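PDB 6XCQ: EreC, which probably confers macrolide resistance by hydrolysing the lactone ester of erythromycin and related antibiotics. Local coordinates for residues A[63-68]-A[81-86]; A[93-98]-A[148-153]; A[154-159]-A[279-284]; A[315-320]-A[407-412]; A[348-353]-A[367-372]. The protein carries 1 engineered substitution. One frame throughout, in Å; residues are numbered along the deposited sequence.

Interaction 1. Residues A[63-68]-A[81-86]; sequences VGLGEG and SLIRYL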
# COMPACT_ATOMS: atom_id res chain seq x y z
N VAL A 63 -0.04 12.01 3.51
CA VAL A 63 -1.40 12.04 2.99
C VAL A 63 -1.65 10.75 2.22
O VAL A 63 -0.92 10.43 1.26
CB VAL A 63 -1.66 13.26 2.10
CG1 VAL A 63 -3.06 13.15 1.46
CG2 VAL A 63 -1.59 14.55 2.92
N GLY A 64 -2.66 9.99 2.63
CA GLY A 64 -3.03 8.78 1.92
C GLY A 64 -4.13 9.07 0.91
O GLY A 64 -5.12 9.73 1.23
N LEU A 65 -3.93 8.59 -0.32
CA LEU A 65 -4.93 8.61 -1.38
C LEU A 65 -5.41 7.17 -1.57
O LEU A 65 -4.64 6.31 -2.01
CB LEU A 65 -4.37 9.17 -2.69
CG LEU A 65 -3.73 10.57 -2.67
CD1 LEU A 65 -3.11 10.88 -4.02
CD2 LEU A 65 -4.75 11.65 -2.31
N GLY A 66 -6.66 6.91 -1.21
CA GLY A 66 -7.18 5.56 -1.16
C GLY A 66 -7.66 5.04 -2.50
O GLY A 66 -7.40 5.59 -3.57
N GLU A 67 -8.34 3.91 -2.42
CA GLU A 67 -9.15 3.40 -3.51
C GLU A 67 -10.12 2.43 -2.86
O GLU A 67 -9.71 1.64 -2.00
CB GLU A 67 -8.31 2.72 -4.61
CG GLU A 67 -7.32 1.69 -4.11
CD GLU A 67 -6.50 1.04 -5.24
OE1 GLU A 67 -6.53 1.55 -6.38
OE2 GLU A 67 -5.86 0.01 -4.98
N GLY A 68 -11.40 2.55 -3.21
CA GLY A 68 -12.38 1.66 -2.61
C GLY A 68 -12.31 0.25 -3.13
O GLY A 68 -12.87 -0.66 -2.50
N SER A 81 -4.57 12.94 -10.45
CA SER A 81 -4.96 14.33 -10.25
C SER A 81 -4.57 14.82 -8.86
O SER A 81 -4.06 15.94 -8.70
CB SER A 81 -6.46 14.51 -10.48
OG SER A 81 -6.76 14.38 -11.87
N LEU A 82 -4.83 14.02 -7.83
CA LEU A 82 -4.54 14.48 -6.49
C LEU A 82 -3.03 14.47 -6.21
O LEU A 82 -2.56 15.25 -5.39
CB LEU A 82 -5.29 13.62 -5.48
CG LEU A 82 -6.76 14.06 -5.41
CD1 LEU A 82 -7.63 13.04 -4.72
CD2 LEU A 82 -6.83 15.40 -4.69
N ILE A 83 -2.27 13.62 -6.90
CA ILE A 83 -0.81 13.72 -6.84
C ILE A 83 -0.37 15.07 -7.39
O ILE A 83 0.41 15.79 -6.75
CB ILE A 83 -0.17 12.54 -7.60
CG1 ILE A 83 -0.37 11.24 -6.82
CG2 ILE A 83 1.32 12.77 -7.82
CD1 ILE A 83 -0.13 9.97 -7.65
N ARG A 84 -0.92 15.48 -8.54
CA ARG A 84 -0.62 16.80 -9.09
C ARG A 84 -0.89 17.90 -8.06
O ARG A 84 -0.06 18.79 -7.86
CB ARG A 84 -1.44 17.05 -10.36
CG ARG A 84 -0.80 16.53 -11.63
CD ARG A 84 -1.37 17.24 -12.84
NE ARG A 84 -0.89 18.61 -12.89
CZ ARG A 84 -1.45 19.58 -13.60
NH1 ARG A 84 -2.54 19.33 -14.33
NH2 ARG A 84 -0.93 20.80 -13.58
N TYR A 85 -2.05 17.85 -7.41
CA TYR A 85 -2.39 18.87 -6.42
C TYR A 85 -1.41 18.88 -5.25
O TYR A 85 -0.95 19.94 -4.81
CB TYR A 85 -3.82 18.65 -5.93
CG TYR A 85 -4.16 19.42 -4.68
CD1 TYR A 85 -4.36 20.79 -4.72
CD2 TYR A 85 -4.29 18.77 -3.46
CE1 TYR A 85 -4.70 21.50 -3.58
CE2 TYR A 85 -4.62 19.47 -2.32
CZ TYR A 85 -4.82 20.83 -2.39
OH TYR A 85 -5.15 21.51 -1.24
N LEU A 86 -1.09 17.70 -4.71
CA LEU A 86 -0.22 17.64 -3.54
C LEU A 86 1.21 18.02 -3.91
O LEU A 86 1.89 18.71 -3.14
CB LEU A 86 -0.26 16.24 -2.92
CG LEU A 86 -1.60 15.86 -2.28
CD1 LEU A 86 -1.65 14.36 -1.95
CD2 LEU A 86 -1.82 16.72 -1.06

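Interaction 2. Residues A[93-98]-A[148-153]; sequences NAIGLE and RKLQLV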
# COMPACT_ATOMS: atom_id res chain seq x y z
N ASN A 93 6.85 15.28 -2.03
CA ASN A 93 8.08 14.90 -2.72
C ASN A 93 8.37 13.41 -2.69
O ASN A 93 9.43 12.98 -3.16
CB ASN A 93 9.27 15.67 -2.14
CG ASN A 93 9.33 15.55 -0.64
OD1 ASN A 93 9.04 14.50 -0.07
ND2 ASN A 93 9.71 16.64 0.03
N ALA A 94 7.47 12.59 -2.14
CA ALA A 94 7.65 11.15 -2.14
C ALA A 94 6.28 10.48 -2.31
O ALA A 94 5.25 11.04 -1.95
CB ALA A 94 8.34 10.68 -0.86
N ILE A 95 6.30 9.27 -2.86
CA ILE A 95 5.12 8.43 -3.02
C ILE A 95 5.43 7.05 -2.46
O ILE A 95 6.44 6.44 -2.83
CB ILE A 95 4.70 8.31 -4.50
CG1 ILE A 95 4.29 9.69 -5.04
CG2 ILE A 95 3.56 7.30 -4.65
CD1 ILE A 95 3.66 9.63 -6.40
N GLY A 96 4.57 6.55 -1.59
CA GLY A 96 4.72 5.21 -1.03
C GLY A 96 3.71 4.27 -1.64
O GLY A 96 2.55 4.63 -1.85
N LEU A 97 4.15 3.04 -1.93
CA LEU A 97 3.33 2.03 -2.57
C LEU A 97 3.30 0.76 -1.74
O LEU A 97 4.24 0.45 -0.99
CB LEU A 97 3.86 1.69 -3.97
CG LEU A 97 4.25 2.86 -4.88
CD1 LEU A 97 5.06 2.35 -6.05
CD2 LEU A 97 3.00 3.57 -5.38
N GLU A 98 2.22 -0.01 -1.92
CA GLU A 98 2.13 -1.37 -1.37
C GLU A 98 3.01 -2.33 -2.19
O GLU A 98 2.53 -3.22 -2.89
CB GLU A 98 0.68 -1.85 -1.36
CG GLU A 98 -0.27 -1.04 -0.49
CD GLU A 98 -1.67 -1.64 -0.50
OE1 GLU A 98 -2.59 -1.08 -1.16
OE2 GLU A 98 -1.85 -2.69 0.15
N ARG A 148 9.88 17.71 -12.67
CA ARG A 148 9.86 17.51 -11.23
C ARG A 148 10.48 16.16 -10.85
O ARG A 148 10.76 15.31 -11.70
CB ARG A 148 8.44 17.62 -10.69
CG ARG A 148 7.78 18.97 -10.98
CD ARG A 148 6.28 18.96 -10.69
NE ARG A 148 5.71 20.31 -10.67
CZ ARG A 148 5.83 21.16 -9.65
NH1 ARG A 148 5.27 22.36 -9.70
NH2 ARG A 148 6.51 20.80 -8.57
N LYS A 149 10.71 15.98 -9.56
CA LYS A 149 11.35 14.78 -9.04
C LYS A 149 10.63 14.32 -7.78
O LYS A 149 10.28 15.14 -6.92
CB LYS A 149 12.84 15.02 -8.73
CG LYS A 149 13.68 15.43 -9.94
CD LYS A 149 14.03 14.23 -10.83
CE LYS A 149 15.26 14.48 -11.70
NZ LYS A 149 15.08 15.65 -12.62
N LEU A 150 10.41 13.01 -7.68
CA LEU A 150 9.74 12.38 -6.56
C LEU A 150 10.50 11.13 -6.15
O LEU A 150 11.01 10.39 -6.99
CB LEU A 150 8.31 11.97 -6.92
CG LEU A 150 7.29 13.05 -7.26
CD1 LEU A 150 5.93 12.39 -7.51
CD2 LEU A 150 7.21 14.07 -6.13
N GLN A 151 10.53 10.88 -4.85
CA GLN A 151 11.09 9.65 -4.30
C GLN A 151 9.99 8.58 -4.25
O GLN A 151 8.92 8.81 -3.69
CB GLN A 151 11.65 9.91 -2.91
CG GLN A 151 12.42 8.76 -2.26
CD GLN A 151 12.95 9.12 -0.88
OE1 GLN A 151 12.98 10.30 -0.50
NE2 GLN A 151 13.36 8.12 -0.11
N LEU A 152 10.27 7.42 -4.84
CA LEU A 152 9.41 6.26 -4.68
C LEU A 152 9.88 5.43 -3.49
O LEU A 152 11.08 5.19 -3.33
CB LEU A 152 9.43 5.38 -5.92
CG LEU A 152 8.36 5.52 -6.98
CD1 LEU A 152 8.46 4.32 -7.86
CD2 LEU A 152 6.99 5.59 -6.33
N VAL A 153 8.91 4.95 -2.70
CA VAL A 153 9.16 4.19 -1.48
C VAL A 153 8.23 2.99 -1.46
O VAL A 153 7.02 3.14 -1.66
CB VAL A 153 8.92 5.06 -0.22
CG1 VAL A 153 9.12 4.24 1.05
CG2 VAL A 153 9.82 6.30 -0.24

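Interaction 3. Residues A[154-159]-A[279-284]; sequences GIDLPN and SVRDSY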
# COMPACT_ATOMS: atom_id res chain seq x y z
N GLY A 154 8.77 1.79 -1.22
CA GLY A 154 7.93 0.65 -0.98
C GLY A 154 7.70 0.57 0.51
O GLY A 154 8.66 0.43 1.27
N ILE A 155 6.45 0.73 0.96
CA ILE A 155 6.20 0.74 2.39
C ILE A 155 5.78 -0.62 2.90
O ILE A 155 5.46 -0.76 4.09
CB ILE A 155 5.13 1.80 2.77
CG1 ILE A 155 3.78 1.41 2.20
CG2 ILE A 155 5.55 3.19 2.32
CD1 ILE A 155 2.64 2.28 2.69
N ASP A 156 5.76 -1.63 2.05
CA ASP A 156 5.13 -2.91 2.33
C ASP A 156 6.18 -4.00 2.45
O ASP A 156 7.36 -3.80 2.16
CB ASP A 156 4.15 -3.28 1.22
CG ASP A 156 3.01 -4.18 1.69
OD1 ASP A 156 3.05 -4.72 2.82
OD2 ASP A 156 2.06 -4.33 0.89
N LEU A 157 5.72 -5.19 2.83
CA LEU A 157 6.43 -6.43 2.52
C LEU A 157 6.50 -6.59 1.01
O LEU A 157 5.76 -5.91 0.29
CB LEU A 157 5.69 -7.61 3.14
CG LEU A 157 5.38 -7.43 4.62
CD1 LEU A 157 4.42 -8.50 5.09
CD2 LEU A 157 6.69 -7.47 5.42
N PRO A 158 7.35 -7.47 0.47
CA PRO A 158 7.19 -7.84 -0.94
C PRO A 158 5.75 -8.27 -1.18
O PRO A 158 5.24 -9.15 -0.47
CB PRO A 158 8.20 -9.00 -1.12
CG PRO A 158 8.45 -9.49 0.25
CD PRO A 158 8.42 -8.26 1.11
N ASN A 159 5.07 -7.63 -2.13
CA ASN A 159 3.65 -7.97 -2.28
C ASN A 159 3.46 -9.37 -2.85
O ASN A 159 2.32 -9.82 -3.01
CB ASN A 159 2.93 -6.90 -3.11
CG ASN A 159 3.53 -6.69 -4.49
OD1 ASN A 159 4.05 -7.61 -5.11
ND2 ASN A 159 3.43 -5.46 -4.98
N SER A 279 -3.88 -7.52 11.39
CA SER A 279 -3.25 -6.23 11.65
C SER A 279 -1.73 -6.26 11.48
O SER A 279 -1.10 -5.20 11.45
CB SER A 279 -3.55 -5.76 13.08
OG SER A 279 -4.90 -6.01 13.44
N VAL A 280 -1.12 -7.44 11.35
CA VAL A 280 0.33 -7.52 11.48
C VAL A 280 1.01 -6.88 10.27
O VAL A 280 1.94 -6.08 10.42
CB VAL A 280 0.77 -8.98 11.68
CG1 VAL A 280 2.24 -9.14 11.37
CG2 VAL A 280 0.49 -9.42 13.12
N ARG A 281 0.57 -7.22 9.06
CA ARG A 281 1.14 -6.57 7.88
C ARG A 281 0.92 -5.06 7.90
O ARG A 281 1.84 -4.30 7.59
CB ARG A 281 0.55 -7.17 6.60
CG ARG A 281 1.05 -6.45 5.35
CD ARG A 281 0.38 -6.92 4.09
NE ARG A 281 0.32 -5.84 3.10
CZ ARG A 281 -0.77 -5.13 2.82
NH1 ARG A 281 -1.93 -5.40 3.41
NH2 ARG A 281 -0.69 -4.17 1.90
N ASP A 282 -0.28 -4.60 8.27
CA ASP A 282 -0.50 -3.15 8.28
C ASP A 282 0.35 -2.45 9.33
O ASP A 282 0.67 -1.27 9.17
CB ASP A 282 -1.96 -2.78 8.54
CG ASP A 282 -2.80 -2.76 7.26
OD1 ASP A 282 -2.75 -3.74 6.49
OD2 ASP A 282 -3.44 -1.72 7.01
N SER A 283 0.69 -3.12 10.43
CA SER A 283 1.54 -2.43 11.39
C SER A 283 2.98 -2.36 10.90
O SER A 283 3.68 -1.40 11.20
CB SER A 283 1.47 -3.11 12.77
OG SER A 283 2.13 -4.36 12.79
N TYR A 284 3.42 -3.35 10.12
CA TYR A 284 4.69 -3.23 9.42
C TYR A 284 4.73 -1.99 8.54
O TYR A 284 5.64 -1.16 8.66
CB TYR A 284 4.96 -4.48 8.58
CG TYR A 284 6.23 -4.35 7.78
CD1 TYR A 284 7.46 -4.62 8.37
CD2 TYR A 284 6.20 -3.94 6.45
CE1 TYR A 284 8.63 -4.50 7.66
CE2 TYR A 284 7.37 -3.82 5.73
CZ TYR A 284 8.59 -4.10 6.34
OH TYR A 284 9.76 -3.98 5.65

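Interaction 4. Residues A[315-320]-A[407-412]; sequences VSFSGE and RSQSAS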
# COMPACT_ATOMS: atom_id res chain seq x y z
N VAL A 315 -11.03 -1.76 11.18
CA VAL A 315 -11.66 -2.20 9.94
C VAL A 315 -12.29 -3.56 10.17
O VAL A 315 -11.64 -4.49 10.65
CB VAL A 315 -10.62 -2.28 8.80
CG1 VAL A 315 -11.25 -2.84 7.53
CG2 VAL A 315 -9.97 -0.91 8.55
N SER A 316 -13.58 -3.68 9.86
CA SER A 316 -14.24 -4.97 9.79
C SER A 316 -14.59 -5.26 8.34
O SER A 316 -15.38 -4.53 7.73
CB SER A 316 -15.50 -5.02 10.64
OG SER A 316 -16.19 -6.23 10.37
N PHE A 317 -14.00 -6.32 7.79
CA PHE A 317 -14.15 -6.61 6.37
C PHE A 317 -13.87 -8.09 6.10
O PHE A 317 -12.97 -8.67 6.71
CB PHE A 317 -13.21 -5.72 5.55
CG PHE A 317 -13.33 -5.90 4.07
CD1 PHE A 317 -14.30 -5.22 3.36
CD2 PHE A 317 -12.45 -6.71 3.38
CE1 PHE A 317 -14.40 -5.36 1.99
CE2 PHE A 317 -12.55 -6.87 2.01
CZ PHE A 317 -13.53 -6.19 1.31
N SER A 318 -14.62 -8.67 5.16
CA SER A 318 -14.51 -10.08 4.78
C SER A 318 -14.31 -11.00 5.99
O SER A 318 -15.09 -10.96 6.95
CB SER A 318 -13.37 -10.28 3.78
OG SER A 318 -13.54 -11.51 3.07
N GLY A 319 -13.27 -11.82 5.94
CA GLY A 319 -12.97 -12.79 6.96
C GLY A 319 -12.34 -12.26 8.23
O GLY A 319 -11.88 -13.05 9.06
N GLU A 320 -12.31 -10.94 8.42
CA GLU A 320 -11.67 -10.33 9.59
C GLU A 320 -12.72 -9.55 10.38
O GLU A 320 -13.22 -8.52 9.91
CB GLU A 320 -10.53 -9.41 9.17
CG GLU A 320 -9.92 -8.65 10.34
CD GLU A 320 -9.17 -9.56 11.31
OE1 GLU A 320 -9.79 -9.99 12.31
OE2 GLU A 320 -7.97 -9.84 11.06
N ARG A 407 -18.61 1.87 0.64
CA ARG A 407 -18.27 0.71 -0.17
C ARG A 407 -16.79 0.35 0.00
O ARG A 407 -15.93 1.21 0.17
CB ARG A 407 -18.57 0.97 -1.64
CG ARG A 407 -20.09 1.11 -1.92
CD ARG A 407 -20.34 1.57 -3.32
NE ARG A 407 -21.60 1.03 -3.84
CZ ARG A 407 -22.08 1.28 -5.05
NH1 ARG A 407 -21.42 2.08 -5.87
NH2 ARG A 407 -23.21 0.71 -5.44
N SER A 408 -16.51 -0.95 -0.05
CA SER A 408 -15.14 -1.42 -0.00
C SER A 408 -15.14 -2.74 -0.74
O SER A 408 -15.84 -3.67 -0.33
CB SER A 408 -14.67 -1.56 1.45
OG SER A 408 -13.39 -2.17 1.54
N GLN A 409 -14.41 -2.81 -1.85
CA GLN A 409 -14.51 -3.95 -2.79
C GLN A 409 -15.98 -4.07 -3.19
O GLN A 409 -16.63 -3.04 -3.42
CB GLN A 409 -13.90 -5.21 -2.18
CG GLN A 409 -12.40 -5.12 -1.91
CD GLN A 409 -11.59 -4.80 -3.14
OE1 GLN A 409 -10.83 -3.84 -3.15
NE2 GLN A 409 -11.72 -5.63 -4.20
N SER A 410 -16.55 -5.28 -3.26
CA SER A 410 -17.97 -5.44 -3.55
C SER A 410 -18.83 -5.43 -2.30
O SER A 410 -20.03 -5.69 -2.40
CB SER A 410 -18.21 -6.73 -4.34
OG SER A 410 -17.83 -7.88 -3.61
N ALA A 411 -18.26 -5.08 -1.15
CA ALA A 411 -19.01 -4.99 0.10
C ALA A 411 -18.99 -3.56 0.63
O ALA A 411 -18.88 -2.62 -0.16
CB ALA A 411 -18.43 -5.97 1.13
N SER A 412 -19.13 -3.39 1.95
CA SER A 412 -18.96 -2.10 2.62
C SER A 412 -18.28 -2.31 3.97
O SER A 412 -18.28 -3.40 4.53
CB SER A 412 -20.30 -1.37 2.85
OG SER A 412 -20.93 -1.01 1.62

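Interaction 5. Residues A[348-353]-A[367-372]; sequences STVPEM and VTTPAD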
# COMPACT_ATOMS: atom_id res chain seq x y z
N SER A 348 -22.58 0.69 -10.51
CA SER A 348 -23.38 -0.47 -10.14
C SER A 348 -22.53 -1.72 -10.01
O SER A 348 -22.95 -2.67 -9.34
CB SER A 348 -24.50 -0.71 -11.15
OG SER A 348 -23.96 -1.02 -12.42
N THR A 349 -21.35 -1.73 -10.61
CA THR A 349 -20.44 -2.86 -10.54
C THR A 349 -19.06 -2.37 -10.11
O THR A 349 -18.76 -1.17 -10.12
CB THR A 349 -20.33 -3.57 -11.90
OG1 THR A 349 -19.77 -2.67 -12.86
CG2 THR A 349 -21.72 -4.03 -12.40
N VAL A 350 -18.21 -3.33 -9.75
CA VAL A 350 -16.86 -3.03 -9.29
C VAL A 350 -16.00 -4.25 -9.60
O VAL A 350 -16.51 -5.39 -9.58
CB VAL A 350 -16.87 -2.67 -7.79
CG1 VAL A 350 -17.21 -3.90 -6.91
CG2 VAL A 350 -15.59 -2.03 -7.36
N PRO A 351 -14.72 -4.08 -9.96
CA PRO A 351 -13.84 -5.25 -10.06
C PRO A 351 -13.65 -5.86 -8.69
O PRO A 351 -13.38 -5.16 -7.71
CB PRO A 351 -12.53 -4.68 -10.62
CG PRO A 351 -12.84 -3.29 -11.06
CD PRO A 351 -14.01 -2.83 -10.26
N GLU A 352 -13.79 -7.16 -8.61
CA GLU A 352 -13.62 -7.88 -7.37
C GLU A 352 -12.59 -8.98 -7.58
O GLU A 352 -12.40 -9.46 -8.70
CB GLU A 352 -14.96 -8.45 -6.88
CG GLU A 352 -14.91 -9.25 -5.57
CD GLU A 352 -14.44 -8.43 -4.38
OE1 GLU A 352 -13.21 -8.18 -4.30
OE2 GLU A 352 -15.29 -8.03 -3.54
N MET A 353 -11.91 -9.36 -6.50
CA MET A 353 -11.01 -10.49 -6.55
C MET A 353 -11.78 -11.77 -6.27
O MET A 353 -12.51 -11.87 -5.28
CB MET A 353 -9.87 -10.30 -5.55
CG MET A 353 -8.92 -9.19 -5.99
SD MET A 353 -7.72 -8.72 -4.74
CE MET A 353 -8.77 -7.74 -3.67
N VAL A 367 -12.87 -10.01 -11.56
CA VAL A 367 -14.10 -10.13 -12.31
C VAL A 367 -15.04 -9.00 -11.92
O VAL A 367 -15.08 -8.58 -10.75
CB VAL A 367 -14.79 -11.50 -12.08
CG1 VAL A 367 -13.88 -12.62 -12.53
CG2 VAL A 367 -15.16 -11.68 -10.62
N THR A 368 -15.78 -8.49 -12.89
CA THR A 368 -16.77 -7.46 -12.61
C THR A 368 -17.96 -8.07 -11.88
O THR A 368 -18.54 -9.06 -12.33
CB THR A 368 -17.20 -6.80 -13.92
OG1 THR A 368 -16.06 -6.18 -14.54
CG2 THR A 368 -18.25 -5.75 -13.66
N THR A 369 -18.32 -7.49 -10.74
CA THR A 369 -19.38 -8.01 -9.91
C THR A 369 -20.19 -6.83 -9.37
O THR A 369 -19.68 -5.71 -9.29
CB THR A 369 -18.82 -8.86 -8.75
OG1 THR A 369 -19.81 -9.82 -8.34
CG2 THR A 369 -18.44 -8.01 -7.57
N PRO A 370 -21.47 -7.05 -9.04
CA PRO A 370 -22.31 -5.95 -8.53
C PRO A 370 -21.73 -5.36 -7.25
O PRO A 370 -21.34 -6.08 -6.34
CB PRO A 370 -23.67 -6.62 -8.27
CG PRO A 370 -23.70 -7.77 -9.20
CD PRO A 370 -22.27 -8.27 -9.27
N ALA A 371 -21.71 -4.03 -7.18
CA ALA A 371 -21.22 -3.40 -5.97
C ALA A 371 -22.33 -3.37 -4.92
O ALA A 371 -23.51 -3.56 -5.22
CB ALA A 371 -20.69 -1.99 -6.25
N ASP A 372 -21.93 -3.14 -3.66
CA ASP A 372 -22.89 -3.13 -2.56
C ASP A 372 -23.95 -2.05 -2.77
O ASP A 372 -23.64 -0.94 -3.24
CB ASP A 372 -22.16 -2.89 -1.23
CG ASP A 372 -23.01 -3.28 -0.03
OD1 ASP A 372 -23.86 -4.18 -0.18
OD2 ASP A 372 -22.82 -2.69 1.06

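Interaction 1. Residues A[63-68]-A[81-86]
Leu82, the first residue of segment 81-86 to reach the strand, offers its CB to the forked end of Leu65. Both methyls touch it, Leu65 CD1 and CD2 each lying 3.8 Å from Leu82 CB, so the fork sits astride that carbon. Leu65 turns its CG anti to its carbonyl carbon (chi1 -56°), which sends the fork out towards the helix. One residue on, Ile83 comes in from the flank: its CG1 packs 3.9 Å from Leu65 CD1. A turn beyond Leu82, Leu86 puts a single methyl, CD1, between two strand residues, 3.9 Å from Val63 CG1 and 4.1 Å from Leu65 CD2. Over these short segments strand 63-65 and helix 81-86 run nearly antiparallel (162°), their axes approaching to 10.3 Å. Strand 62-65, helix 73-90 and strand 94-97 make a beta-alpha-beta crossover in the central sheet, with strand 301-304 lying between the two strands. Ile302 and Leu304 of that strand, and Ile341 and Phe343 of strand 338-345, add further apolar groups around Leu65. Since only hydrocarbon meets hydrocarbon between the two segments, and every touching residue is buried, dispersion and the exclusion of water hold helix to sheet here; no hydrogen bond fixes the register.

Interaction 2. Residues A[93-98]-A[148-153]
Gln151 O takes the shortest bond of this strand pair, from Ile95 N at 2.8 Å (N-H...O angle 162°), and the CA-H of Ala94 leans on the same oxygen with its CA 3.1 Å away. The pattern then passes back and forth between the chains. Asn93 O accepts from Gln151 N at 2.9 Å, Ile95 O from Val153 N, and Val153 O from Leu97 N. Ile95 thus uses both its N-H and its C=O towards this neighbour, while Ala94 and Gly96 turn their backbones the other way, to strand 301-304. The amide of Asn93 is also held on that side, OD1 by Lys300 N and ND2 by Asp298 O.

On the face carrying Ile95 and Leu152 the packing runs diagonally. Ile95 CD1 meets Leu150 CD1 at 3.7 Å, and Leu152 CD2 slips between its neighbours, 4.0 Å from Ile95 CB and 3.8 Å from Leu97 CD1. The first torsion of Leu152 (chi1 -96°) is well off the staggered -60°, and it swings that methyl across to the adjacent strand. Helix 126-146 covers Ile95 and Leu150, and helix 101-112 covers Leu97 and Leu152. The face of Ala94 and Gln151 has a lighter touch, CB to CB at 4.0 Å. Strands 94-97 and 151-154 are adjacent and parallel, joined through helices 101-112 and 126-146: a beta-alpha-beta connection, with two helices in the crossover, at the parallel end of a mixed alpha/beta sheet.

Interaction 3. Residues A[154-159]-A[279-284]
Ile155 opens the approach with its carbonyl oxygen, 4.0 Å from CE2 of Tyr284. Asp156 then crosses Arg281 at about a right angle and is gripped side-on by two nitrogens. Arg281 NE bonds to Asp156 OD1 at 3.0 Å, on the syn lone pair, and Arg281 NH2 to Asp156 OD2 at 2.9 Å, from above the carboxylate plane. The two flat groups are turned 45° against each other, so this is not a flat two-bond pairing. Arg281 gets there with CG anti to the backbone N (chi1 176°) and the chain extended as far as NE. Its NH2 also meets Glu98, which gives the guanidinium a second acid; Asp282 adds a longer, purely electrostatic partner to NH1. Asp156 lies in the loop that leaves the C-terminal end of strand 151-154, an edge strand of the central alpha/beta sheet, alongside the first turns of helix 279-295. The Asp156 backbone carbon touches the edge of the Tyr284 ring. Leu157 follows with both branches employed: CD1 rests 4.0 Å from Arg281 CG, while CD2 sits over the ring face of Tyr284 in a CH-pi contact, 3.7 Å from the centroid and 12° off the normal. Tyr257 of helix 244-267 meets that ring.

Interaction 4. Residues A[315-320]-A[407-412]
Two tight beta hairpins meet here through one aromatic ring. Each turns through a type II' beta turn, Phe317 to Glu320 in the first and Ser408 to Ala411 in the second, and Phe317 reaches from the former to the latter. Its CG stands anti to the backbone N (chi1 -177°), which carries the ring out towards segment 407-412. The far end of the ring, CE1 and CZ, does the touching. Phe317 CE1 comes within 3.2 Å of Ser408 O, with that carbonyl oxygen at the ring edge and near its plane, so a slightly positive C-H faces an electron-rich atom. The same carbon is 3.4 Å from Ser408 OG, a hydroxyl whose hydrogen bond goes elsewhere, to Asn308 OD1.

Next to it, CZ of Phe317 packs 3.6 Å from Gln409 CG, and CB of that residue is just as close. The glutamine chain folds at chi2 (-57°) and crosses the phenylalanine at about a right angle, its amide plane nearly perpendicular to the ring. The amide itself is occupied beyond this contact, its OE1 with His306 NE2. In a type II' turn the second residue takes a positive phi, a position often filled by glycine; here Ser318 and Gln409 hold it. The backbone of Gln409 points CB at the ring, and chi1 (-64°) lays CG beside it. Ala411, which closes the second turn, adds its CB at 4.2 Å from Phe317 CE1. Val413, further along the second hairpin, also touches the Phe317 side chain.

Interaction 5. Residues A[348-353]-A[367-372]
Ala371 N donates to Ser348 O at 2.8 Å and nearly straight (167°), and Val350 N donates to Thr369 O at the same length. The second of these lies inside the beta hairpin of strands 349-354 and 365-370, a two-stranded antiparallel sheet at the surface; the first extends the bonding just beyond the open ends of the strands. Val350 and Thr369 form a hydrogen-bonded pair, the return bond running from Thr369 N to Val350 O. Glu352 and Val367 form the next one, with Glu352 N 2.9 Å from Val367 O and Val367 N bonded back to Glu352 O. Between them sit the non-hydrogen-bonded Pro351 and Thr368; Pro351 has no N-H to give in any case.

The Glu352 side chain bends at chi2 (61°), which brings OE1 to the N-H of the following residue, Met353, at 2.8 Å on its anti lone pair. Gln409 NE2 holds that oxygen as well, and Ser410 OG holds OE2, so the carboxylate ties this hairpin to its neighbour. Apolar contact is modest. Val350 CG1, set between the backbone N and the carbonyl carbon (chi1 69°), packs 4.0 Å from Ala371 CB, with His345 of strand 338-345 touching both residues. Towards the Ser348 end, Thr368 CG2 lies 3.5 Å from Thr349 CB, a little closer than two carbons normally pack, and equally near its OG1.

Overall arrangement
Interactions 1 and 2 both reach the central sheet, with strand 301-304 between their strands; their centres are 12 Å apart, and they touch where Ile83 CD1 meets Ile95 CD1 at 4.0 Å. Interaction 3 continues from interaction 2 at the ends of its strands: Ile155 N lies 3.0 Å from Leu97 O, a probable hydrogen bond. A propanediol molecule, probably from the crystallisation liquor, lies about 3 Å from the Tyr284 side chain and may mark a pocket. Interaction 5 is nested in the chain loop that interaction 4 closes, and Ser412 OG lies 2.6 Å from Asp372 OD2, a probable hydrogen bond. Interaction 4 also reaches interaction 1, with Gly68 O 2.7 Å from Gln409 N.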